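Local atomic coordinates of adenylate kinase (Thermus thermophilus, PDB entry 3CM0), a protein that catalyses the reversible transfer of the terminal phosphate of ATP to AMP, yielding two molecules of ADP and probably helping to balance the cell's adenine nucleotides. Residues 146-149 and 150-154. Numbering follows the deposited sequence.
Sequences VYRE and KTEPL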
loop_
_atom_site.group_PDB
_atom_site.type_symbol
_atom_site.label_atom_id
_atom_site.label_comp_id
_atom_site.label_asym_id
_atom_site.label_seq_id
_atom_site.Cartn_x
_atom_site.Cartn_y
_atom_site.Cartn_z
ATOM N N VAL A 146 -5.050 5.366 14.920
ATOM C CA VAL A 146 -6.083 4.813 14.050
ATOM C C VAL A 146 -5.419 3.887 13.030
ATOM O O VAL A 146 -5.898 2.774 12.754
ATOM C CB VAL A 146 -6.842 5.937 13.317
ATOM C CG1 VAL A 146 -7.676 5.363 12.180
ATOM C CG2 VAL A 146 -7.741 6.665 14.301
ATOM N N TYR A 147 -4.320 4.357 12.458
ATOM C CA TYR A 147 -3.575 3.547 11.507
ATOM C C TYR A 147 -3.164 2.232 12.176
ATOM O O TYR A 147 -3.278 1.147 11.583
ATOM C CB TYR A 147 -2.317 4.293 11.038
ATOM C CG TYR A 147 -1.228 3.366 10.523
ATOM C CD1 TYR A 147 -1.256 2.855 9.216
ATOM C CD2 TYR A 147 -0.225 2.920 11.377
ATOM C CE1 TYR A 147 -0.302 1.914 8.792
ATOM C CE2 TYR A 147 0.723 1.986 10.968
ATOM C CZ TYR A 147 0.681 1.488 9.678
ATOM O OH TYR A 147 1.652 0.575 9.292
ATOM N N ARG A 148 -2.660 2.311 13.405
ATOM C CA ARG A 148 -2.265 1.083 14.079
ATOM C C ARG A 148 -3.448 0.138 14.254
ATOM O O ARG A 148 -3.327 -1.078 14.036
ATOM C CB ARG A 148 -1.651 1.384 15.443
ATOM C CG ARG A 148 -1.089 0.144 16.140
ATOM C CD ARG A 148 -0.661 0.451 17.580
ATOM N NE ARG A 148 -1.816 0.723 18.439
ATOM C CZ ARG A 148 -2.671 -0.196 18.883
ATOM N NH1 ARG A 148 -2.521 -1.473 18.558
ATOM N NH2 ARG A 148 -3.681 0.166 19.662
ATOM N N GLU A 149 -4.598 0.683 14.637
ATOM C CA GLU A 149 -5.775 -0.170 14.857
ATOM C C GLU A 149 -6.301 -0.847 13.587
ATOM O O GLU A 149 -6.683 -2.022 13.605
ATOM C CB GLU A 149 -6.892 0.637 15.512
ATOM C CG GLU A 149 -6.631 0.976 16.964
ATOM C CD GLU A 149 -7.714 1.882 17.543
ATOM O OE1 GLU A 149 -8.877 1.763 17.098
ATOM O OE2 GLU A 149 -7.408 2.697 18.442
ATOM N N LYS A 150 -6.299 -0.121 12.487
ATOM C CA LYS A 150 -6.782 -0.665 11.231
ATOM C C LYS A 150 -5.804 -1.621 10.550
ATOM O O LYS A 150 -6.195 -2.491 9.758
ATOM C CB LYS A 150 -7.110 0.473 10.262
ATOM C CG LYS A 150 -8.291 1.321 10.704
ATOM C CD LYS A 150 -8.759 2.287 9.625
ATOM C CE LYS A 150 -7.725 3.340 9.278
ATOM N NZ LYS A 150 -8.286 4.352 8.329
ATOM N N THR A 151 -4.524 -1.456 10.851
ATOM C CA THR A 151 -3.481 -2.252 10.210
ATOM C C THR A 151 -3.094 -3.505 10.973
ATOM O O THR A 151 -2.622 -4.483 10.381
ATOM C CB THR A 151 -2.206 -1.388 9.990
ATOM O OG1 THR A 151 -2.570 -0.190 9.308
ATOM C CG2 THR A 151 -1.185 -2.130 9.149
ATOM N N GLU A 152 -3.268 -3.477 12.296
ATOM C CA GLU A 152 -2.925 -4.634 13.108
ATOM C C GLU A 152 -3.489 -5.992 12.598
ATOM O O GLU A 152 -2.779 -6.999 12.638
ATOM C CB GLU A 152 -3.372 -4.397 14.554
ATOM C CG GLU A 152 -3.004 -5.528 15.462
ATOM C CD GLU A 152 -3.813 -5.488 16.734
ATOM O OE1 GLU A 152 -3.936 -4.380 17.304
ATOM O OE2 GLU A 152 -4.320 -6.555 17.156
ATOM N N PRO A 153 -4.765 -6.044 12.150
ATOM C CA PRO A 153 -5.325 -7.308 11.659
ATOM C C PRO A 153 -4.574 -7.793 10.422
ATOM O O PRO A 153 -4.425 -8.974 10.242
ATOM C CB PRO A 153 -6.797 -6.964 11.362
ATOM C CG PRO A 153 -7.054 -5.774 12.295
ATOM C CD PRO A 153 -5.801 -4.985 12.149
ATOM N N LEU A 154 -4.084 -6.871 9.590
ATOM C CA LEU A 154 -3.311 -7.287 8.410
ATOM C C LEU A 154 -1.948 -7.800 8.822
ATOM O O LEU A 154 -1.421 -8.757 8.252
ATOM C CB LEU A 154 -3.125 -6.122 7.438
ATOM C CG LEU A 154 -4.427 -5.495 6.954
ATOM C CD1 LEU A 154 -4.090 -4.301 6.034
ATOM C CD2 LEU A 154 -5.227 -6.522 6.174
HETATM O O HOH W 1 -1.086 -3.115 17.531
#
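With CG of Tyr-147 trans to its backbone N (chi1 157°) and OG1 of Thr-151 set beside its backbone N (chi1 -52°), the phenol ring and the threonine branch meet one helical turn apart. CB of Thr-151 sits over one ring face, 4.3 Å from the centroid of Tyr-147 but displaced toward the rim, which qualifies as a CH-pi contact. The hydroxyl lies over the same ring, OG1 of Thr-151 being 3.1 Å from CE1 of Tyr-147, and it donates to the carbonyl O of Tyr-147 at 2.7 Å. That oxygen also accepts the amide N of Thr-151 at 3.0 Å; the two donors come from opposite faces of the carbonyl plane, and this acceptor takes both the helical amide bond and the hydroxyl bond. An alanine in place of Tyr-147 keeps this backbone acceptor but has no ring, and CB and OG1 of Thr-151 would probably be left without cover on that side. The turn belongs to helix 137-160 of the P-loop kinase fold, which follows the LID; the Tyr-147 side chain comes within about 6 Å of that of Lys-17, a predicted ATP-binding residue. The helix kinks at Pro-153, whose N carries no hydrogen; its CD packs 3.4 Å from O of Glu-149. On another flank, Arg-148 and Glu-152 run alongside each other, their planar ends 22° apart, in a long 3.5 Å salt bridge from NH1 of Arg-148 to OE1 of Glu-152; NH2 of Arg-148 pairs with Glu-145. Beside Val-146, Lys-150 bends at chi3, laying its CE 3.5 Å from CG1 of the valine.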